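Local coordinates for protein beta-L-arabinobiosidase (Bacteroides thetaiotaomicron, PDB 5MQR) that probably cleaves glycosidic linkages of plant pectin as a multidomain beta-L-arabinobiosidase, and may also have exo-alpha-sialidase activity, at residues A[460-465]-A[564-569]; A[470-475]-A[531-536]; A[499-504]-A[556-561]. All blocks are in the same frame, centred on the assembly; numbering follows the deposited sequence.

Contact 1: A[460-465]-A[564-569]; sequences KVERKI and IERIVF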
loop_
_atom_site.group_PDB
_atom_site.type_symbol
_atom_site.label_atom_id
_atom_site.label_comp_id
_atom_site.label_asym_id
_atom_site.label_seq_id
_atom_site.Cartn_x
_atom_site.Cartn_y
_atom_site.Cartn_z
ATOM N N LYS A 460 11.207 -21.487 10.644
ATOM C CA LYS A 460 9.859 -21.085 10.298
ATOM C C LYS A 460 9.872 -20.014 9.222
ATOM O O LYS A 460 10.608 -19.025 9.345
ATOM C CB LYS A 460 9.131 -20.590 11.536
ATOM C CG LYS A 460 7.658 -20.422 11.315
ATOM C CD LYS A 460 7.063 -19.482 12.320
ATOM C CE LYS A 460 7.293 -18.058 11.895
ATOM N NZ LYS A 460 7.212 -17.118 13.042
ATOM N N VAL A 461 9.053 -20.227 8.182
ATOM C CA VAL A 461 8.784 -19.244 7.131
ATOM C C VAL A 461 7.263 -18.997 7.055
ATOM O O VAL A 461 6.488 -19.921 7.292
ATOM C CB VAL A 461 9.398 -19.659 5.771
ATOM C CG1 VAL A 461 10.901 -19.869 5.898
ATOM C CG2 VAL A 461 8.795 -20.921 5.216
ATOM N N GLU A 462 6.856 -17.747 6.795
ATOM C CA GLU A 462 5.457 -17.352 6.636
ATOM C C GLU A 462 5.346 -16.576 5.321
ATOM O O GLU A 462 6.111 -15.637 5.087
ATOM C CB GLU A 462 4.920 -16.412 7.736
ATOM C CG GLU A 462 5.239 -16.718 9.184
ATOM C CD GLU A 462 4.252 -16.128 10.221
ATOM O OE1 GLU A 462 3.436 -15.250 9.903
ATOM O OE2 GLU A 462 4.267 -16.600 11.400
ATOM N N ARG A 463 4.381 -16.951 4.485
ATOM C CA ARG A 463 4.051 -16.176 3.279
ATOM C C ARG A 463 2.748 -15.418 3.528
ATOM O O ARG A 463 1.667 -16.018 3.597
ATOM C CB ARG A 463 3.931 -17.085 2.045
ATOM C CG ARG A 463 3.694 -16.372 0.735
ATOM C CD ARG A 463 4.808 -15.403 0.403
ATOM N NE ARG A 463 4.889 -14.982 -0.999
ATOM C CZ ARG A 463 4.275 -13.925 -1.538
ATOM N NH1 ARG A 463 3.452 -13.151 -0.833
ATOM N NH2 ARG A 463 4.489 -13.630 -2.811
ATOM N N LYS A 464 2.859 -14.108 3.708
ATOM C CA LYS A 464 1.674 -13.273 3.797
ATOM C C LYS A 464 1.071 -13.041 2.393
ATOM O O LYS A 464 1.789 -12.784 1.436
ATOM C CB LYS A 464 2.015 -11.956 4.475
ATOM C CG LYS A 464 0.802 -11.263 5.040
ATOM C CD LYS A 464 1.177 -10.291 6.157
ATOM C CE LYS A 464 -0.090 -9.838 6.828
ATOM N NZ LYS A 464 0.195 -8.787 7.820
ATOM N N ILE A 465 -0.241 -13.186 2.279
ATOM C CA ILE A 465 -0.962 -13.030 1.006
ATOM C C ILE A 465 -2.184 -12.146 1.240
ATOM O O ILE A 465 -2.547 -11.911 2.397
ATOM C CB ILE A 465 -1.409 -14.385 0.446
ATOM C CG1 ILE A 465 -2.261 -15.130 1.466
ATOM C CG2 ILE A 465 -0.197 -15.203 0.037
ATOM C CD1 ILE A 465 -3.080 -16.231 0.869
ATOM N N ILE A 564 -8.221 -15.833 5.272
ATOM C CA ILE A 564 -6.904 -16.390 5.463
ATOM C C ILE A 564 -5.904 -15.445 4.832
ATOM O O ILE A 564 -6.048 -15.081 3.660
ATOM C CB ILE A 564 -6.808 -17.750 4.769
ATOM C CG1 ILE A 564 -7.830 -18.707 5.387
ATOM C CG2 ILE A 564 -5.378 -18.300 4.838
ATOM C CD1 ILE A 564 -8.520 -19.564 4.346
ATOM N N GLU A 565 -4.899 -15.057 5.597
ATOM C CA GLU A 565 -3.884 -14.127 5.100
ATOM C C GLU A 565 -2.436 -14.655 5.113
ATOM O O GLU A 565 -1.544 -13.963 4.609
ATOM C CB GLU A 565 -3.939 -12.819 5.893
ATOM C CG GLU A 565 -3.801 -12.987 7.403
ATOM C CD GLU A 565 -3.116 -11.810 8.060
ATOM O OE1 GLU A 565 -3.527 -10.668 7.747
ATOM O OE2 GLU A 565 -2.206 -12.030 8.906
ATOM N N ARG A 566 -2.197 -15.825 5.708
ATOM C CA ARG A 566 -0.848 -16.368 5.855
ATOM C C ARG A 566 -0.802 -17.866 5.759
ATOM O O ARG A 566 -1.677 -18.543 6.297
ATOM C CB ARG A 566 -0.271 -16.011 7.208
ATOM C CG ARG A 566 0.342 -14.649 7.247
ATOM C CD ARG A 566 0.826 -14.384 8.643
ATOM N NE ARG A 566 -0.266 -14.059 9.545
ATOM C CZ ARG A 566 -0.184 -14.061 10.875
ATOM N NH1 ARG A 566 0.933 -14.436 11.500
ATOM N NH2 ARG A 566 -1.240 -13.689 11.577
ATOM N N ILE A 567 0.253 -18.352 5.108
ATOM C CA ILE A 567 0.642 -19.748 5.152
ATOM C C ILE A 567 1.993 -19.807 5.871
ATOM O O ILE A 567 2.903 -19.064 5.533
ATOM C CB ILE A 567 0.718 -20.393 3.741
ATOM C CG1 ILE A 567 -0.606 -20.214 2.989
ATOM C CG2 ILE A 567 0.982 -21.887 3.832
ATOM C CD1 ILE A 567 -0.580 -19.023 2.076
ATOM N N VAL A 568 2.087 -20.693 6.867
ATOM C CA VAL A 568 3.222 -20.815 7.783
ATOM C C VAL A 568 3.780 -22.228 7.651
ATOM O O VAL A 568 3.020 -23.207 7.657
ATOM C CB VAL A 568 2.791 -20.571 9.257
ATOM C CG1 VAL A 568 3.925 -20.862 10.242
ATOM C CG2 VAL A 568 2.299 -19.140 9.447
ATOM N N PHE A 569 5.102 -22.329 7.530
ATOM C CA PHE A 569 5.796 -23.612 7.473
ATOM C C PHE A 569 6.761 -23.587 8.662
ATOM O O PHE A 569 7.639 -22.698 8.737
ATOM C CB PHE A 569 6.546 -23.794 6.142
ATOM C CG PHE A 569 5.678 -23.686 4.901
ATOM C CD1 PHE A 569 5.252 -22.462 4.438
ATOM C CD2 PHE A 569 5.354 -24.809 4.164
ATOM C CE1 PHE A 569 4.472 -22.353 3.295
ATOM C CE2 PHE A 569 4.587 -24.720 3.013
ATOM C CZ PHE A 569 4.151 -23.493 2.567
HETATM O O HOH W 1 -2.735 -8.371 8.687
#
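Glu462 and Arg566 form the salt bridge that crosses between strands 460-465 and 564-569. Arg566 NH1 gives a nearly straight bond (178°) to Glu462 OE1 at 3.1 Å, using the syn lone pair of that oxygen and keeping it in the guanidinium plane. The carboxylate itself is twisted 29° from that plane. A bend at the third torsion of the arginine (-76°) turns the guanidinium so that NH1 reaches OE1, which also approaches Arg566 CD closely, at 3.0 Å. Arg566 NE binds Glu565 OE2 at 2.9 Å, meeting the anti side of the carboxylate, while Lys460 NZ makes a weak, long salt bridge to Glu462 OE2 (3.4 Å) and is also paired with Glu354. The four charges thus alternate in one buried network, which should favour the ionised forms of both acids. Lys464 NZ is bridged to Glu565 OE1 by a water, and the lysine and this glutamate share Ser46 as a further partner.

Beneath the charges the backbones pair in antiparallel fashion. Val461 and Phe569 exchange two hydrogen bonds, Arg463 and Ile567 two more, and Ile465 N reaches Glu565 O at 2.8 Å. These strands lie centrally in one sheet of a beta sandwich, and where strand 564-570 meets strand 487-492 on its far side, Glu565 and Arg566 both sit opposite Leu492 in a classic beta bulge.

Val568 continues the charged face: its CG2 lies 3.7 Å from Glu462 CD, and its CG1 touches the aliphatic part of Lys460. The opposite face is largely apolar. There Val461 CG2 leans on Phe569 CB at 3.8 Å, and Ile465 CD1 meets Ile567 CD1 at 3.9 Å, with strand 600-610 of the second sheet covering Ile465, Ile567 and Phe569.

Contact 2: A[470-475]-A[531-536]; sequences ELKVSF and HVEAVL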
loop_
_atom_site.group_PDB
_atom_site.type_symbol
_atom_site.label_atom_id
_atom_site.label_comp_id
_atom_site.label_asym_id
_atom_site.label_seq_id
_atom_site.Cartn_x
_atom_site.Cartn_y
_atom_site.Cartn_z
ATOM N N GLU A 470 -12.032 -17.521 -0.290
ATOM C CA GLU A 470 -11.731 -18.707 -1.093
ATOM C C GLU A 470 -10.247 -18.636 -1.471
ATOM O O GLU A 470 -9.780 -17.613 -2.004
ATOM C CB GLU A 470 -12.590 -18.743 -2.350
ATOM C CG GLU A 470 -14.093 -18.745 -2.091
ATOM C CD GLU A 470 -14.591 -20.066 -1.497
ATOM O OE1 GLU A 470 -14.316 -21.144 -2.089
ATOM O OE2 GLU A 470 -15.255 -20.028 -0.431
ATOM N N LEU A 471 -9.513 -19.706 -1.164
ATOM C CA LEU A 471 -8.074 -19.734 -1.345
ATOM C C LEU A 471 -7.596 -21.062 -1.904
ATOM O O LEU A 471 -7.976 -22.131 -1.395
ATOM C CB LEU A 471 -7.394 -19.464 -0.003
ATOM C CG LEU A 471 -5.878 -19.412 0.071
ATOM C CD1 LEU A 471 -5.327 -18.281 -0.774
ATOM C CD2 LEU A 471 -5.442 -19.223 1.509
ATOM N N LYS A 472 -6.762 -20.994 -2.941
ATOM C CA LYS A 472 -5.944 -22.139 -3.358
ATOM C C LYS A 472 -4.504 -21.818 -3.081
ATOM O O LYS A 472 -4.071 -20.723 -3.322
ATOM C CB LYS A 472 -6.101 -22.514 -4.835
ATOM C CG LYS A 472 -7.547 -22.629 -5.273
ATOM C CD LYS A 472 -7.735 -23.586 -6.464
ATOM C CE LYS A 472 -9.213 -23.758 -6.838
ATOM N NZ LYS A 472 -9.658 -22.619 -7.699
ATOM N N VAL A 473 -3.796 -22.799 -2.542
ATOM C CA VAL A 473 -2.392 -22.722 -2.185
ATOM C C VAL A 473 -1.739 -23.945 -2.785
ATOM O O VAL A 473 -2.167 -25.049 -2.500
ATOM C CB VAL A 473 -2.212 -22.758 -0.651
ATOM C CG1 VAL A 473 -0.727 -22.751 -0.270
ATOM C CG2 VAL A 473 -2.931 -21.570 -0.028
ATOM N N SER A 474 -0.725 -23.778 -3.619
ATOM C CA SER A 474 0.012 -24.933 -4.079
ATOM C C SER A 474 1.505 -24.737 -3.947
ATOM O O SER A 474 2.002 -23.614 -3.917
ATOM C CB SER A 474 -0.364 -25.292 -5.509
ATOM O OG SER A 474 0.000 -24.242 -6.358
ATOM N N PHE A 475 2.208 -25.850 -3.825
ATOM C CA PHE A 475 3.650 -25.831 -3.667
ATOM C C PHE A 475 4.169 -27.236 -3.811
ATOM O O PHE A 475 3.422 -28.196 -3.626
ATOM C CB PHE A 475 4.082 -25.231 -2.300
ATOM C CG PHE A 475 3.450 -25.897 -1.103
ATOM C CD1 PHE A 475 4.060 -26.992 -0.498
ATOM C CD2 PHE A 475 2.252 -25.427 -0.576
ATOM C CE1 PHE A 475 3.480 -27.613 0.586
ATOM C CE2 PHE A 475 1.671 -26.054 0.522
ATOM C CZ PHE A 475 2.283 -27.146 1.097
ATOM N N HIS A 531 3.622 -32.694 -5.173
ATOM C CA HIS A 531 2.933 -31.487 -5.505
ATOM C C HIS A 531 1.662 -31.392 -4.651
ATOM O O HIS A 531 0.739 -32.199 -4.809
ATOM C CB HIS A 531 2.606 -31.423 -6.992
ATOM C CG HIS A 531 2.070 -30.092 -7.396
ATOM N ND1 HIS A 531 2.831 -28.943 -7.336
ATOM C CD2 HIS A 531 0.835 -29.706 -7.798
ATOM C CE1 HIS A 531 2.088 -27.909 -7.697
ATOM N NE2 HIS A 531 0.876 -28.347 -7.987
ATOM N N VAL A 532 1.638 -30.415 -3.750
ATOM C CA VAL A 532 0.549 -30.253 -2.800
ATOM C C VAL A 532 -0.317 -29.090 -3.215
ATOM O O VAL A 532 0.216 -28.028 -3.521
ATOM C CB VAL A 532 1.051 -29.962 -1.380
ATOM C CG1 VAL A 532 -0.119 -29.969 -0.398
ATOM C CG2 VAL A 532 2.085 -31.005 -0.979
ATOM N N GLU A 533 -1.637 -29.310 -3.249
ATOM C CA GLU A 533 -2.605 -28.222 -3.476
ATOM C C GLU A 533 -3.654 -28.274 -2.379
ATOM O O GLU A 533 -4.243 -29.301 -2.104
ATOM C CB GLU A 533 -3.288 -28.263 -4.861
ATOM C CG GLU A 533 -4.084 -26.974 -5.157
ATOM C CD GLU A 533 -4.595 -26.839 -6.585
ATOM O OE1 GLU A 533 -4.506 -27.818 -7.345
ATOM O OE2 GLU A 533 -5.106 -25.741 -6.945
ATOM N N ALA A 534 -3.856 -27.149 -1.719
ATOM C CA ALA A 534 -4.844 -27.026 -0.672
ATOM C C ALA A 534 -5.907 -26.014 -1.141
ATOM O O ALA A 534 -5.569 -24.901 -1.563
ATOM C CB ALA A 534 -4.186 -26.583 0.614
ATOM N N VAL A 535 -7.181 -26.411 -1.068
ATOM C CA VAL A 535 -8.304 -25.551 -1.409
ATOM C C VAL A 535 -9.143 -25.335 -0.147
ATOM O O VAL A 535 -9.677 -26.302 0.406
ATOM C CB VAL A 535 -9.162 -26.187 -2.512
ATOM C CG1 VAL A 535 -10.320 -25.259 -2.896
ATOM C CG2 VAL A 535 -8.272 -26.547 -3.701
ATOM N N LEU A 536 -9.217 -24.073 0.292
ATOM C CA LEU A 536 -9.859 -23.664 1.526
ATOM C C LEU A 536 -11.033 -22.726 1.218
ATOM O O LEU A 536 -10.910 -21.830 0.390
ATOM C CB LEU A 536 -8.880 -22.930 2.436
ATOM C CG LEU A 536 -7.657 -23.724 2.896
ATOM C CD1 LEU A 536 -6.508 -23.607 1.900
ATOM C CD2 LEU A 536 -7.219 -23.249 4.265
#
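His531 opens its strand beside Ser474, its NE2 4.1 Å from Ser474 CB, while its ND1 is hydrogen-bonded to Asp476. From here strand 531-536 runs antiparallel to strand 470-475 in the second sheet of the beta sandwich, with 600-610 on the other side of 470-475. Val532 makes the main aromatic contact: its CB stands over one face of the Phe475 ring in a CH-pi contact, 4.1 Å from the centroid and 21° off the normal. Phe475 chi1 (55°) sets CG between its own N and carbonyl carbon, bringing the ring alongside the valine, while Phe569 meets the ring edge to face. With an alanine here in place of the Phe475 ring, Val532 would probably lose its aromatic cover and a gap would open beside Phe569. Glu533 turns to the other face, where it forms a non-hydrogen-bonded pair with Ser474. Ala534 pairs with Val473 through two hydrogen bonds, including Ala534 N to Val473 O at 2.8 Å. Val535 lies side by side with Lys472, sharing the partly exposed face. Leu536 closes the run: its N is hydrogen-bonded to Leu471 O, and its CD1 comes within 3.9 Å of that same oxygen.

Contact 3: A[499-504]-A[556-561]; sequences CSRLEL and MFYAPV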
loop_
_atom_site.group_PDB
_atom_site.type_symbol
_atom_site.label_atom_id
_atom_site.label_comp_id
_atom_site.label_asym_id
_atom_site.label_seq_id
_atom_site.Cartn_x
_atom_site.Cartn_y
_atom_site.Cartn_z
ATOM N N CYS A 499 -6.929 -21.964 10.854
ATOM C CA CYS A 499 -8.147 -22.674 10.491
ATOM C C CYS A 499 -7.917 -24.152 10.164
ATOM O O CYS A 499 -8.816 -24.994 10.305
ATOM C CB CYS A 499 -8.848 -21.948 9.332
ATOM S SG CYS A 499 -7.906 -21.878 7.815
ATOM N N SER A 500 -6.712 -24.470 9.727
ATOM C CA SER A 500 -6.346 -25.853 9.473
ATOM C C SER A 500 -4.855 -26.013 9.619
ATOM O O SER A 500 -4.120 -25.031 9.636
ATOM C CB SER A 500 -6.778 -26.277 8.060
ATOM O OG SER A 500 -6.850 -27.690 7.980
ATOM N N ARG A 501 -4.423 -27.265 9.724
ATOM C CA ARG A 501 -3.013 -27.607 9.836
ATOM C C ARG A 501 -2.739 -28.918 9.102
ATOM O O ARG A 501 -3.506 -29.862 9.236
ATOM C CB ARG A 501 -2.604 -27.734 11.299
ATOM C CG ARG A 501 -1.271 -28.437 11.538
ATOM C CD ARG A 501 -0.890 -28.425 13.008
ATOM N NE ARG A 501 -0.772 -27.041 13.469
ATOM C CZ ARG A 501 -1.039 -26.590 14.695
ATOM N NH1 ARG A 501 -1.417 -27.414 15.674
ATOM N NH2 ARG A 501 -0.913 -25.286 14.947
ATOM N N LEU A 502 -1.643 -28.950 8.340
ATOM C CA LEU A 502 -1.106 -30.179 7.747
ATOM C C LEU A 502 0.219 -30.463 8.445
ATOM O O LEU A 502 0.887 -29.523 8.884
ATOM C CB LEU A 502 -0.909 -30.041 6.232
ATOM C CG LEU A 502 -2.045 -29.342 5.458
ATOM C CD1 LEU A 502 -1.654 -29.098 4.004
ATOM C CD2 LEU A 502 -3.366 -30.090 5.575
ATOM N N GLU A 503 0.580 -31.741 8.549
ATOM C CA GLU A 503 1.753 -32.178 9.320
ATOM C C GLU A 503 2.492 -33.284 8.605
ATOM O O GLU A 503 1.850 -34.222 8.168
ATOM C CB GLU A 503 1.331 -32.751 10.686
ATOM C CG GLU A 503 1.720 -31.922 11.885
ATOM C CD GLU A 503 1.172 -32.461 13.210
ATOM O OE1 GLU A 503 0.975 -33.687 13.316
ATOM O OE2 GLU A 503 0.949 -31.647 14.152
ATOM N N LEU A 504 3.815 -33.182 8.506
ATOM C CA LEU A 504 4.632 -34.343 8.205
ATOM C C LEU A 504 5.124 -34.842 9.550
ATOM O O LEU A 504 5.778 -34.114 10.254
ATOM C CB LEU A 504 5.799 -33.974 7.292
ATOM C CG LEU A 504 5.455 -33.567 5.855
ATOM C CD1 LEU A 504 6.708 -33.070 5.168
ATOM C CD2 LEU A 504 4.834 -34.690 5.046
HETATM N N MSE A 556 -13.360 -30.283 7.840
HETATM C CA MSE A 556 -13.799 -28.964 8.244
HETATM C C MSE A 556 -12.587 -28.263 8.844
HETATM O O MSE A 556 -11.640 -28.895 9.309
HETATM C CB MSE A 556 -14.958 -29.066 9.241
HETATM C CG MSE A 556 -16.132 -29.944 8.784
HETATM SE SE MSE A 556 -16.935 -29.260 7.135
HETATM C CE MSE A 556 -17.696 -27.573 7.736
ATOM N N PHE A 557 -12.589 -26.943 8.805
ATOM C CA PHE A 557 -11.644 -26.178 9.597
ATOM C C PHE A 557 -11.776 -26.586 11.076
ATOM O O PHE A 557 -12.895 -26.754 11.570
ATOM C CB PHE A 557 -11.954 -24.685 9.551
ATOM C CG PHE A 557 -11.696 -24.004 8.235
ATOM C CD1 PHE A 557 -11.066 -24.643 7.149
ATOM C CD2 PHE A 557 -12.074 -22.660 8.095
ATOM C CE1 PHE A 557 -10.846 -23.965 5.963
ATOM C CE2 PHE A 557 -11.841 -21.979 6.910
ATOM C CZ PHE A 557 -11.231 -22.634 5.839
ATOM N N TYR A 558 -10.648 -26.723 11.781
ATOM C CA TYR A 558 -10.717 -26.929 13.218
ATOM C C TYR A 558 -10.948 -25.628 14.005
ATOM O O TYR A 558 -11.351 -25.693 15.154
ATOM C CB TYR A 558 -9.540 -27.758 13.745
ATOM C CG TYR A 558 -8.190 -27.099 13.888
ATOM C CD1 TYR A 558 -7.850 -26.395 15.048
ATOM C CD2 TYR A 558 -7.208 -27.272 12.921
ATOM C CE1 TYR A 558 -6.597 -25.853 15.211
ATOM C CE2 TYR A 558 -5.943 -26.739 13.078
ATOM C CZ TYR A 558 -5.643 -26.035 14.224
ATOM O OH TYR A 558 -4.386 -25.527 14.379
ATOM N N ALA A 559 -10.749 -24.475 13.348
ATOM C CA ALA A 559 -11.130 -23.175 13.879
ATOM C C ALA A 559 -11.679 -22.320 12.752
ATOM O O ALA A 559 -11.097 -22.278 11.677
ATOM C CB ALA A 559 -9.933 -22.472 14.519
ATOM N N PRO A 560 -12.794 -21.616 12.994
ATOM C CA PRO A 560 -13.328 -20.752 11.965
ATOM C C PRO A 560 -12.544 -19.439 11.847
ATOM O O PRO A 560 -11.998 -18.941 12.833
ATOM C CB PRO A 560 -14.767 -20.525 12.436
ATOM C CG PRO A 560 -14.686 -20.614 13.917
ATOM C CD PRO A 560 -13.693 -21.696 14.163
ATOM N N VAL A 561 -12.445 -18.930 10.621
ATOM C CA VAL A 561 -11.861 -17.609 10.348
ATOM C C VAL A 561 -12.698 -16.890 9.268
ATOM O O VAL A 561 -13.425 -17.522 8.520
ATOM C CB VAL A 561 -10.399 -17.697 9.878
ATOM C CG1 VAL A 561 -9.511 -18.324 10.932
ATOM C CG2 VAL A 561 -10.293 -18.461 8.554
HETATM O O HOH W 2 -8.864 -28.615 9.479
#
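Cys499 and Phe557 are brought together by two first torsions. The sulfur of Cys499 stands between its own N and carbonyl carbon (chi1 63°), while Phe557 CG is anti to its carbonyl carbon (chi1 -70°), and the thiol side chain consequently lies flat along one ring face. Two atoms share that face: CB sits 3.7 Å from the Phe557 centroid in a CH-pi contact, and SG is 3.9 Å from it, almost on the ring normal, in a sulfur-aromatic contact. Val561 covers the same methylene, its CG2 3.9 Å from Cys499 CB.

The polar links between loop and corner are few. Tyr558 N makes a weak, bent hydrogen bond to Cys499 O at 2.9 Å, and the Ala559 carbonyl receives a CA-H...O contact from Cys499. A water accepts a hydrogen bond from Ser500 OG and donates one to the carbonyl oxygen of Met556, a selenomethionine in this crystal.

Further along, the Tyr558 hydroxyl comes down on the centre of the Arg501 guanidinium, OH to CZ 3.5 Å, with ring and guanidinium planes 59° apart. Placed over the face, the hydroxyl leaves the N-H edge to other partners, and Arg501 NE forms a salt bridge with Asp490. The tyrosine ring also has a cation-pi contact with Lys513.

At Cys499 the chain turns a corner of the beta sandwich and runs on as a strand through 504, between strands 487-492 and 509-513, with Ser500 also touching strand 542-547; the loop that packs on this corner leads from strand 550-556 into strand 564-570.

From the N terminus, strand 460-468 leads directly into 470-479, so the chain passes from the sheet of contact 1 to the sheet of contact 2. After strand 487-492 it reaches the corner at 499, then 531-536 returns to 470-475 and closes contact 2. The loop 556-561 next comes back to 499-504, closing contact 3, and 564-569 pairs with 460-465 to close contact 1. Contact 1 therefore encloses the other two, which cross each other. All three meet between the sheets: Leu471 CD2 packs on Ile564 CG2 at 3.5 Å, and Cys499 SG, 3.9 Å from Leu536 CD2, touches residues of both other contacts.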